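Local atomic coordinates of NADPH-flavin oxidoreductase (Vibrio harveyi, PDB entry 1BKJ), a protein that catalyses the NADPH-dependent reduction of FMN to FMNH2 as a homodimeric flavoprotein and so supplies reduced flavin to luciferase in bacterial bioluminescence. Residues Gln67-Ser72 with Val127-Leu132; Glu75-Cys80 with Met155-Pro160; Asn58-Phe63 with Ala137-Leu142; Ile103-Ser108 with Ala150-Met155. All coordinates share one frame; numbering follows the deposited sequence.

Interaction 1 of 4, residues Gln67-Ser72 with Val127-Leu132; sequences QAYVES and VYIGGL. With FMN (flavin mononucleotide), chain D.
Ile129 is the bump on which this contact turns, and Gln67, Tyr69 and Val70 form the hollow that receives it. Its first two torsions (chi1 -55°, chi2 -64°) together bring the CD1 methyl to the edge of the Tyr69 ring, Ile129 CD1 lying 3.7 Å from Tyr69 CE2. The same methyl lies over one face of the Gln67 amide, with Ile129 CD1 3.9 Å from Gln67 OE1. Val70 adds another wall, its CG2 meeting Ile129 CG1 at 4.1 Å. Val127 adds a second, smaller bump: CG1 approaches Tyr69 CD2 at 4.0 Å, the two side chains crossing at about a right angle, while Val127 CG2 turns to the flavin, 3.5 Å from FMN N1.

No hydrogen bond joins the two segments directly; the isoalloxazine of FMN bridges them. Gln67 reads its pyrimidine edge with both ends of one amide, OE1 accepting from FMN N3 at 2.8 Å with the N-H nearly straight (172°) and NE2 donating to FMN O4. NE2 is also hydrogen-bonded to Ala64 O, which fixes the flip of the amide. From the other segment the backbone N of Gly130 donates to FMN N5 at 3.0 Å, and Gly131 N donates to FMN O4. Ser39 of the second subunit also binds the cofactor, as in the dimeric nitroreductase fold, where the flavin lies at the subunit interface. Apolar packing thus lies next to the polar arms that grip the flavin, and N-H groups at N5 and O4 would be expected to draw electron density from the oxidised ring and favour its reduction.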
# COMPACT_ATOMS: atom_id res chain seq x y z
N GLN A 67 16.68 10.22 -12.32
CA GLN A 67 16.23 8.92 -12.82
C GLN A 67 15.58 9.24 -14.17
O GLN A 67 14.44 9.71 -14.22
CB GLN A 67 15.27 8.26 -11.82
CG GLN A 67 15.92 7.97 -10.46
CD GLN A 67 15.07 7.07 -9.57
OE1 GLN A 67 14.73 5.97 -9.96
NE2 GLN A 67 14.75 7.55 -8.37
N ALA A 68 16.35 9.04 -15.24
CA ALA A 68 15.96 9.34 -16.62
C ALA A 68 14.64 8.77 -17.14
O ALA A 68 13.94 9.42 -17.92
CB ALA A 68 17.10 8.97 -17.57
N TYR A 69 14.27 7.58 -16.67
CA TYR A 69 13.03 6.94 -17.06
C TYR A 69 11.75 7.64 -16.60
O TYR A 69 10.65 7.29 -17.01
CB TYR A 69 13.04 5.46 -16.67
CG TYR A 69 13.78 5.14 -15.40
CD1 TYR A 69 15.17 4.94 -15.41
CD2 TYR A 69 13.09 5.04 -14.16
CE1 TYR A 69 15.89 4.64 -14.22
CE2 TYR A 69 13.79 4.74 -12.96
CZ TYR A 69 15.19 4.55 -13.01
OH TYR A 69 15.89 4.26 -11.86
N VAL A 70 11.89 8.67 -15.77
CA VAL A 70 10.75 9.47 -15.33
C VAL A 70 10.39 10.38 -16.51
O VAL A 70 9.22 10.67 -16.72
CB VAL A 70 11.09 10.29 -14.08
CG1 VAL A 70 10.00 11.32 -13.76
CG2 VAL A 70 11.30 9.36 -12.90
N GLU A 71 11.39 10.79 -17.29
CA GLU A 71 11.17 11.64 -18.47
C GLU A 71 10.81 10.82 -19.72
O GLU A 71 9.93 11.23 -20.48
CB GLU A 71 12.38 12.54 -18.74
N SER A 72 11.42 9.65 -19.89
CA SER A 72 11.19 8.82 -21.07
C SER A 72 9.96 7.92 -21.06
O SER A 72 9.52 7.44 -22.12
CB SER A 72 12.45 8.02 -21.42
OG SER A 72 12.73 7.05 -20.42
N VAL A 127 7.63 0.95 -13.02
CA VAL A 127 8.49 1.02 -11.85
C VAL A 127 7.98 2.12 -10.93
O VAL A 127 7.60 3.19 -11.39
CB VAL A 127 10.01 1.26 -12.24
CG1 VAL A 127 10.23 2.60 -12.94
CG2 VAL A 127 10.94 1.13 -11.02
N TYR A 128 7.97 1.84 -9.64
CA TYR A 128 7.56 2.83 -8.64
C TYR A 128 8.74 3.78 -8.46
O TYR A 128 9.89 3.38 -8.67
CB TYR A 128 7.30 2.18 -7.30
CG TYR A 128 6.03 1.40 -7.13
CD1 TYR A 128 5.96 0.05 -7.52
CD2 TYR A 128 4.90 1.99 -6.55
CE1 TYR A 128 4.78 -0.70 -7.32
CE2 TYR A 128 3.71 1.25 -6.35
CZ TYR A 128 3.67 -0.09 -6.75
OH TYR A 128 2.54 -0.83 -6.58
N ILE A 129 8.46 5.05 -8.12
CA ILE A 129 9.51 6.06 -7.92
C ILE A 129 9.34 6.73 -6.55
O ILE A 129 8.61 7.72 -6.42
CB ILE A 129 9.53 7.15 -9.09
CG1 ILE A 129 9.66 6.49 -10.48
CG2 ILE A 129 10.66 8.18 -8.87
CD1 ILE A 129 10.94 5.74 -10.76
N GLY A 130 10.00 6.17 -5.54
CA GLY A 130 9.94 6.72 -4.20
C GLY A 130 10.99 7.80 -3.99
O GLY A 130 10.95 8.52 -2.98
N GLY A 131 11.89 7.94 -4.97
CA GLY A 131 12.95 8.93 -4.95
C GLY A 131 12.48 10.37 -4.86
O GLY A 131 13.23 11.22 -4.40
N LEU A 132 11.23 10.63 -5.26
CA LEU A 132 10.62 11.96 -5.19
C LEU A 132 10.58 12.53 -3.78
O LEU A 132 10.61 13.75 -3.60
CB LEU A 132 9.18 11.91 -5.73
CG LEU A 132 8.95 11.72 -7.23
CD1 LEU A 132 7.45 11.70 -7.53
CD2 LEU A 132 9.65 12.83 -8.00
N1 FMN D . 13.07 1.72 -8.34
C2 FMN D . 13.80 2.71 -8.96
O2 FMN D . 14.64 2.52 -9.80
N3 FMN D . 13.54 3.97 -8.44
C4 FMN D . 12.81 4.29 -7.26
O4 FMN D . 12.80 5.45 -6.89
C4A FMN D . 12.17 3.16 -6.64
N5 FMN D . 11.24 3.47 -5.65
C5A FMN D . 10.36 2.49 -5.18
C6 FMN D . 9.36 2.89 -4.31
C7 FMN D . 8.42 1.96 -3.86
C7M FMN D . 7.20 2.53 -3.06
C8 FMN D . 8.51 0.60 -4.26
C8M FMN D . 7.63 -0.48 -3.72
C9 FMN D . 9.50 0.20 -5.12
C9A FMN D . 10.45 1.14 -5.62
N10 FMN D . 11.46 0.82 -6.60
C10 FMN D . 12.26 1.83 -7.18
C1' FMN D . 11.49 -0.40 -7.21
C2' FMN D . 12.51 -1.41 -6.73
O2' FMN D . 13.77 -1.05 -6.35
C3' FMN D . 12.12 -2.83 -6.76
O3' FMN D . 10.76 -3.12 -6.56
C4' FMN D . 13.05 -3.94 -6.34
O4' FMN D . 14.43 -3.68 -6.21
C5' FMN D . 12.65 -5.33 -6.45
O5' FMN D . 12.81 -5.57 -7.88
P FMN D . 11.58 -5.87 -8.92
O1P FMN D . 11.10 -7.18 -8.50
O2P FMN D . 12.24 -5.77 -10.24
O3P FMN D . 10.49 -4.90 -8.68

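Interaction 2 of 4, residues Glu75-Cys80 with Met155-Pro160; sequences EFLVFC and MCLGHP
Glu75, Phe76 and Leu77 pair with Leu157, Cys156 and Met155 in an antiparallel ladder, the axes of the two short segments 4.9 Å apart and their directions 155° apart, with the non-hydrogen-bonded pair Phe76-Cys156 set between two hydrogen-bonded ones. Glu75 N donates to Leu157 O (3.1 Å) and Leu157 N to Glu75 O; Leu77 N donates to Met155 O at 3.0 Å, whereas the bond from Met155 N to Leu77 O is bent (123°) and weak.

The middle pair dresses one face of the sheet. With CG anti to the backbone N (chi1 -171°), the Phe76 ring reaches the neighbouring strand, where Phe76 CD1 comes 3.3 Å from Met155 O, obliquely to the ring. Cys156 SG meets the same ring at its edge, 3.9 Å from Phe76 CD1, a sulfur-aromatic contact. Glu75, Leu77, Met155 and Leu157 occupy the other face. There Leu77 CD1 and Leu157 CD1 touch at 4.2 Å on obliquely set side chains, and Met155 CB lies at the edge of the Phe79 ring, 4.2 Å from Phe79 CE1. The carboxylate of Glu75 leads away from the partner strand to a salt bridge with Arg50, which would be expected to offset the charge of this buried group.

These are the two central strands of the sheet, flanked by strand 46-50 beyond one and strand 125-129 beyond the other. Helix 98-121 covers the face of Met155 and Leu157 through Ala112, Leu116 and Ala119; on the opposite face Phe76 and Cys156 both rest against Ile129 of strand 125-129.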
# COMPACT_ATOMS: atom_id res chain seq x y z
N GLU A 75 3.85 7.38 -19.61
CA GLU A 75 3.00 7.99 -18.58
C GLU A 75 3.71 8.06 -17.21
O GLU A 75 4.42 7.14 -16.83
CB GLU A 75 1.68 7.20 -18.39
CG GLU A 75 0.65 7.27 -19.54
CD GLU A 75 0.14 8.67 -19.84
OE1 GLU A 75 -0.19 9.41 -18.88
OE2 GLU A 75 0.06 9.03 -21.03
N PHE A 76 3.54 9.18 -16.51
CA PHE A 76 4.10 9.33 -15.17
C PHE A 76 2.98 9.80 -14.24
O PHE A 76 2.45 10.90 -14.40
CB PHE A 76 5.29 10.28 -15.12
CG PHE A 76 6.02 10.29 -13.78
CD1 PHE A 76 6.72 9.14 -13.35
CD2 PHE A 76 5.96 11.42 -12.93
CE1 PHE A 76 7.36 9.10 -12.08
CE2 PHE A 76 6.60 11.40 -11.66
CZ PHE A 76 7.30 10.23 -11.24
N LEU A 77 2.64 8.93 -13.29
CA LEU A 77 1.58 9.17 -12.30
C LEU A 77 2.18 9.40 -10.91
O LEU A 77 3.07 8.67 -10.50
CB LEU A 77 0.66 7.95 -12.23
CG LEU A 77 0.03 7.36 -13.49
CD1 LEU A 77 -0.77 6.14 -13.10
CD2 LEU A 77 -0.84 8.40 -14.21
N VAL A 78 1.70 10.44 -10.20
CA VAL A 78 2.19 10.75 -8.86
C VAL A 78 1.05 10.50 -7.87
O VAL A 78 -0.02 11.09 -7.99
CB VAL A 78 2.69 12.21 -8.74
CG1 VAL A 78 3.38 12.44 -7.39
CG2 VAL A 78 3.67 12.57 -9.86
N PHE A 79 1.29 9.60 -6.91
CA PHE A 79 0.30 9.23 -5.90
C PHE A 79 0.45 10.07 -4.67
O PHE A 79 1.54 10.14 -4.09
CB PHE A 79 0.41 7.76 -5.56
CG PHE A 79 -0.08 6.86 -6.66
CD1 PHE A 79 0.70 6.63 -7.81
CD2 PHE A 79 -1.37 6.30 -6.58
CE1 PHE A 79 0.20 5.84 -8.88
CE2 PHE A 79 -1.88 5.52 -7.63
CZ PHE A 79 -1.10 5.29 -8.79
N CYS A 80 -0.65 10.68 -4.27
CA CYS A 80 -0.68 11.59 -3.14
C CYS A 80 -1.77 11.30 -2.12
O CYS A 80 -2.87 10.87 -2.48
CB CYS A 80 -0.94 13.03 -3.64
SG CYS A 80 0.12 13.64 -4.96
N MET A 155 5.08 6.81 -10.43
CA MET A 155 5.04 5.55 -11.15
C MET A 155 5.25 5.78 -12.64
O MET A 155 4.55 6.59 -13.25
CB MET A 155 3.71 4.81 -10.93
CG MET A 155 3.66 3.43 -11.59
SD MET A 155 2.13 2.57 -11.32
CE MET A 155 2.41 1.96 -9.68
N CYS A 156 6.25 5.10 -13.19
CA CYS A 156 6.55 5.16 -14.62
C CYS A 156 5.83 4.01 -15.31
O CYS A 156 5.81 2.90 -14.78
CB CYS A 156 8.05 4.99 -14.89
SG CYS A 156 9.11 6.25 -14.23
N LEU A 157 5.18 4.29 -16.44
CA LEU A 157 4.48 3.27 -17.22
C LEU A 157 4.84 3.45 -18.70
O LEU A 157 5.06 4.58 -19.15
CB LEU A 157 2.95 3.35 -17.05
CG LEU A 157 2.27 3.08 -15.69
CD1 LEU A 157 0.77 3.33 -15.78
CD2 LEU A 157 2.58 1.66 -15.20
N GLY A 158 4.94 2.34 -19.43
CA GLY A 158 5.24 2.40 -20.85
C GLY A 158 5.59 1.05 -21.43
O GLY A 158 5.55 0.04 -20.74
N HIS A 159 5.94 1.04 -22.71
CA HIS A 159 6.32 -0.20 -23.39
C HIS A 159 7.79 -0.51 -23.11
O HIS A 159 8.65 0.34 -23.35
CB HIS A 159 6.00 -0.09 -24.87
CG HIS A 159 4.53 -0.02 -25.14
ND1 HIS A 159 3.74 -1.15 -25.18
CD2 HIS A 159 3.72 1.03 -25.38
CE1 HIS A 159 2.50 -0.79 -25.45
NE2 HIS A 159 2.46 0.53 -25.57
N PRO A 160 8.10 -1.73 -22.62
CA PRO A 160 9.47 -2.17 -22.29
C PRO A 160 10.51 -2.15 -23.39
O PRO A 160 10.20 -2.51 -24.54
CB PRO A 160 9.27 -3.61 -21.82
CG PRO A 160 7.86 -3.66 -21.39
CD PRO A 160 7.18 -2.88 -22.46

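Interaction 3 of 4, residues Asn58-Phe63 with Ala137-Leu142; sequences NELAQF and AQVDEL
Phe63 lies across the groove between two antiparallel helices and touches helix 136-142 along most of the length of its own side chain. Phe63 CB begins the contact, 3.7 Å from Val139 CG2, and CG remains beside that methyl as the two side chains slide past each other in opposite directions. Chi1 of -75° puts CG anti to the carbonyl carbon, carrying the ring from Val139 toward Gln138 and Leu142. CD2 touches both Val139 CG2 and Leu142 CD2; next, Phe63 CE2 has Leu142 CD2 at the ring edge, 4.0 Å away. CE1 and the tip atom both meet Gln138 CB, Phe63 CZ at 3.7 Å from Gln138 CB. That carbon sits over one face of the ring, 21° off its normal, in a CH-pi contact.

Leu142 returns the contact from the partner helix, its CD2 wedged among Phe63, Leu60 and the CB of Glu59. Deeper in, Leu60 CD2 meets Val139 CG1 at 3.9 Å, the side chains at about a right angle, and both residues also pack on Leu132. With the axes 10.5 Å apart, large side chains have to fill the gap. Dispersion and hydrophobic burial therefore carry this helix pair: no hydrogen bond crosses it, and its polar groups, Glu59 and Gln138, lie at the exposed margin.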
# COMPACT_ATOMS: atom_id res chain seq x y z
N ASN A 58 10.80 16.82 -16.82
CA ASN A 58 12.25 16.99 -16.79
C ASN A 58 12.66 17.38 -15.36
O ASN A 58 13.61 16.82 -14.79
CB ASN A 58 12.69 18.03 -17.82
N GLU A 59 11.85 18.26 -14.74
CA GLU A 59 12.09 18.72 -13.38
C GLU A 59 11.85 17.58 -12.37
O GLU A 59 12.61 17.45 -11.41
CB GLU A 59 11.21 19.94 -13.04
CG GLU A 59 11.57 21.21 -13.81
CD GLU A 59 10.66 22.41 -13.48
OE1 GLU A 59 10.97 23.14 -12.51
OE2 GLU A 59 9.65 22.64 -14.19
N LEU A 60 10.85 16.74 -12.65
CA LEU A 60 10.54 15.59 -11.77
C LEU A 60 11.60 14.49 -11.82
O LEU A 60 11.87 13.85 -10.80
CB LEU A 60 9.15 15.02 -12.05
CG LEU A 60 7.98 15.85 -11.50
CD1 LEU A 60 6.68 15.37 -12.07
CD2 LEU A 60 7.96 15.81 -9.98
N ALA A 61 12.24 14.31 -12.98
CA ALA A 61 13.30 13.32 -13.14
C ALA A 61 14.50 13.71 -12.28
O ALA A 61 15.10 12.86 -11.64
CB ALA A 61 13.70 13.17 -14.61
N GLN A 62 14.76 15.01 -12.20
CA GLN A 62 15.84 15.56 -11.41
C GLN A 62 15.50 15.44 -9.93
O GLN A 62 16.34 15.01 -9.12
CB GLN A 62 16.08 17.03 -11.78
CG GLN A 62 17.23 17.71 -11.06
CD GLN A 62 17.38 19.13 -11.49
OE1 GLN A 62 17.71 19.41 -12.65
NE2 GLN A 62 17.12 20.05 -10.58
N PHE A 63 14.25 15.75 -9.59
CA PHE A 63 13.78 15.68 -8.21
C PHE A 63 13.71 14.25 -7.68
O PHE A 63 13.67 14.05 -6.48
CB PHE A 63 12.44 16.39 -8.05
CG PHE A 63 12.53 17.90 -8.06
CD1 PHE A 63 13.70 18.56 -7.64
CD2 PHE A 63 11.44 18.67 -8.50
CE1 PHE A 63 13.79 19.97 -7.66
CE2 PHE A 63 11.51 20.08 -8.53
CZ PHE A 63 12.69 20.74 -8.11
N ALA A 137 9.35 18.73 -0.61
CA ALA A 137 8.83 20.11 -0.61
C ALA A 137 8.86 20.76 -2.02
O ALA A 137 7.91 21.44 -2.41
CB ALA A 137 9.60 20.97 0.38
N GLN A 138 9.90 20.47 -2.79
CA GLN A 138 10.03 21.00 -4.15
C GLN A 138 9.03 20.36 -5.13
O GLN A 138 8.45 21.05 -5.96
CB GLN A 138 11.46 20.84 -4.65
CG GLN A 138 12.52 21.53 -3.79
CD GLN A 138 13.30 20.54 -2.93
OE1 GLN A 138 12.79 20.01 -1.92
NE2 GLN A 138 14.54 20.24 -3.34
N VAL A 139 8.81 19.05 -5.00
CA VAL A 139 7.85 18.30 -5.84
C VAL A 139 6.43 18.77 -5.51
O VAL A 139 5.62 18.99 -6.41
CB VAL A 139 7.99 16.75 -5.60
CG1 VAL A 139 6.86 15.97 -6.29
CG2 VAL A 139 9.32 16.28 -6.10
N ASP A 140 6.16 18.95 -4.21
CA ASP A 140 4.87 19.41 -3.68
C ASP A 140 4.48 20.78 -4.23
O ASP A 140 3.33 20.99 -4.60
CB ASP A 140 4.96 19.44 -2.15
CG ASP A 140 3.65 19.77 -1.48
OD1 ASP A 140 3.25 20.95 -1.50
OD2 ASP A 140 3.04 18.86 -0.88
N GLU A 141 5.45 21.70 -4.31
CA GLU A 141 5.22 23.04 -4.83
C GLU A 141 5.01 23.01 -6.34
O GLU A 141 4.14 23.71 -6.86
CB GLU A 141 6.39 23.96 -4.47
N LEU A 142 5.76 22.14 -7.03
CA LEU A 142 5.69 21.99 -8.50
C LEU A 142 4.31 21.53 -8.96
O LEU A 142 3.77 22.04 -9.95
CB LEU A 142 6.77 21.02 -9.00
CG LEU A 142 6.97 20.79 -10.50
CD1 LEU A 142 7.23 22.11 -11.21
CD2 LEU A 142 8.13 19.84 -10.71

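Interaction 4 of 4, residues Ile103-Ser108 with Ala150-Met155; sequences IGAVDS and AVLFGM. With FMN (flavin mononucleotide), chain F.
Leu152 and Phe153 are the two adjacent residues of a classic beta bulge opposite Phe79, and both meet helix 98-121 where it packs on the sheet of this nitroreductase-family fold. Helix and strand run nearly parallel, the axes of the two short segments 15° apart in direction and 9.9 Å from each other. Leu152 points toward the helix and sets its CD1 methyl into the shallow surface made by Gly104, Ala105 and Ser108: Leu152 CD1 is 3.8 Å from Ala105 CA and 3.6 Å from Ser108 OG.

Phe153 comes alongside. Its CG stands between the backbone N and the carbonyl carbon (chi1 54°), a position that swings the ring toward the last turn of the segment. The ring presents its edge, with Phe153 CZ 3.7 Å from Ser108 O and the carbonyl carbon of Ser108 in the ring plane, while CE2 lies against Ser108 CB. Ser108 CB touches both bulge side chains, facing the notch between them.

Farther round the helix, Val106 and Asp107 approach the dimethylbenzene end of FMN, which is hydrogen-bonded to Arg15 and Lys167 of the second subunit; Val106 CG1 is 3.8 Å from FMN C7M. Phe153 also packs on Val106 of the second subunit, placing the bulge close to the dimer interface. The serine hydroxyl turns back into its own helix: Ser108 OG donates to Gly104 O at 2.8 Å, from the face of that carbonyl opposite the one used by Ser108 N.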
# COMPACT_ATOMS: atom_id res chain seq x y z
N ILE A 103 -3.27 5.57 6.88
CA ILE A 103 -4.35 5.17 5.96
C ILE A 103 -3.98 5.64 4.56
O ILE A 103 -4.10 4.87 3.61
CB ILE A 103 -5.75 5.71 6.40
CG1 ILE A 103 -6.30 4.83 7.51
CG2 ILE A 103 -6.77 5.74 5.22
CD1 ILE A 103 -7.59 5.38 8.14
N GLY A 104 -3.50 6.88 4.45
CA GLY A 104 -3.09 7.44 3.17
C GLY A 104 -1.99 6.63 2.49
O GLY A 104 -2.09 6.35 1.30
N ALA A 105 -0.99 6.20 3.25
CA ALA A 105 0.13 5.40 2.74
C ALA A 105 -0.27 3.97 2.35
O ALA A 105 0.12 3.49 1.28
CB ALA A 105 1.26 5.39 3.75
N VAL A 106 -1.05 3.31 3.21
CA VAL A 106 -1.52 1.95 2.95
C VAL A 106 -2.45 1.92 1.72
O VAL A 106 -2.23 1.13 0.80
CB VAL A 106 -2.24 1.35 4.21
CG1 VAL A 106 -3.01 0.08 3.87
CG2 VAL A 106 -1.22 1.04 5.29
N ASP A 107 -3.44 2.81 1.70
CA ASP A 107 -4.40 2.88 0.60
C ASP A 107 -3.76 3.27 -0.74
O ASP A 107 -4.20 2.78 -1.77
CB ASP A 107 -5.57 3.81 0.94
CG ASP A 107 -6.54 3.21 1.96
OD1 ASP A 107 -6.19 2.28 2.72
OD2 ASP A 107 -7.69 3.68 2.02
N SER A 108 -2.70 4.09 -0.71
CA SER A 108 -1.97 4.50 -1.93
C SER A 108 -1.25 3.31 -2.53
O SER A 108 -1.27 3.13 -3.74
CB SER A 108 -0.94 5.59 -1.64
OG SER A 108 -1.59 6.84 -1.42
N ALA A 150 -0.08 15.47 0.55
CA ALA A 150 1.37 15.23 0.51
C ALA A 150 1.74 14.21 -0.56
O ALA A 150 0.95 13.33 -0.86
CB ALA A 150 1.88 14.75 1.85
N VAL A 151 2.94 14.34 -1.14
CA VAL A 151 3.42 13.41 -2.16
C VAL A 151 4.01 12.17 -1.49
O VAL A 151 4.65 12.28 -0.44
CB VAL A 151 4.46 14.09 -3.16
CG1 VAL A 151 5.63 14.70 -2.42
CG2 VAL A 151 4.98 13.07 -4.19
N LEU A 152 3.74 11.00 -2.07
CA LEU A 152 4.26 9.74 -1.57
C LEU A 152 5.22 9.08 -2.54
O LEU A 152 6.34 8.75 -2.17
CB LEU A 152 3.14 8.78 -1.19
CG LEU A 152 2.36 9.07 0.09
CD1 LEU A 152 1.40 7.94 0.28
CD2 LEU A 152 3.27 9.20 1.32
N PHE A 153 4.78 8.84 -3.77
CA PHE A 153 5.64 8.22 -4.78
C PHE A 153 5.07 8.45 -6.17
O PHE A 153 3.91 8.82 -6.32
CB PHE A 153 5.84 6.70 -4.52
CG PHE A 153 4.56 5.91 -4.40
CD1 PHE A 153 3.90 5.41 -5.55
CD2 PHE A 153 3.97 5.70 -3.14
CE1 PHE A 153 2.68 4.72 -5.45
CE2 PHE A 153 2.73 5.00 -3.02
CZ PHE A 153 2.09 4.51 -4.18
N GLY A 154 5.91 8.19 -7.17
CA GLY A 154 5.50 8.29 -8.55
C GLY A 154 5.47 6.90 -9.16
O GLY A 154 5.78 5.91 -8.48
N MET A 155 5.08 6.81 -10.43
CA MET A 155 5.04 5.55 -11.15
C MET A 155 5.25 5.78 -12.64
O MET A 155 4.55 6.59 -13.25
CB MET A 155 3.71 4.81 -10.93
CG MET A 155 3.66 3.43 -11.59
SD MET A 155 2.13 2.57 -11.32
CE MET A 155 2.41 1.96 -9.68
N1 FMN F . -13.88 -3.48 6.19
C2 FMN F . -14.43 -4.00 7.33
O2 FMN F . -15.53 -4.50 7.36
N3 FMN F . -13.60 -3.85 8.45
C4 FMN F . -12.30 -3.31 8.50
O4 FMN F . -11.69 -3.33 9.58
C4A FMN F . -11.87 -2.74 7.23
N5 FMN F . -10.54 -2.28 7.17
C5A FMN F . -9.96 -1.86 5.97
C6 FMN F . -8.64 -1.44 6.00
C7 FMN F . -8.01 -1.13 4.80
C7M FMN F . -6.48 -1.06 4.82
C8 FMN F . -8.75 -1.08 3.56
C8M FMN F . -8.14 -0.67 2.24
C9 FMN F . -10.10 -1.42 3.53
C9A FMN F . -10.74 -1.89 4.74
N10 FMN F . -12.08 -2.39 4.79
C10 FMN F . -12.64 -2.85 6.02
C1' FMN F . -12.81 -2.69 3.66
C2' FMN F . -13.88 -1.68 3.19
O2' FMN F . -14.48 -0.75 4.05
C3' FMN F . -13.98 -1.41 1.74
O3' FMN F . -12.82 -1.58 0.97
C4' FMN F . -15.00 -0.46 1.18
O4' FMN F . -16.00 0.15 1.98
C5' FMN F . -15.10 -0.36 -0.29
O5' FMN F . -15.87 -1.56 -0.56
P FMN F . -15.40 -2.79 -1.44
O1P FMN F . -15.38 -2.22 -2.78
O2P FMN F . -16.46 -3.77 -1.22
O3P FMN F . -14.07 -3.24 -0.97

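Interactions 2 and 4 share strand 149-158 and Met155, and both are fully buried: interaction 2 holds the strand by backbone hydrogen bonds to strand 75-82, interaction 4 covers a bulge earlier in the same strand with a helix through van der Waals contact alone. Interaction 1 joins the sheet by strand 125-129, outermost within this chain and a neighbour of 149-158, and is mostly buried, yet its polar chemistry is directed to the cofactor. Interaction 3 is the outlying one, partly exposed and apolar, its centre about 16 Å from the centre of the chain; interaction 1 is nested inside its loop. Interactions 1 and 4 each reach a different FMN, linking one subunit to both sites.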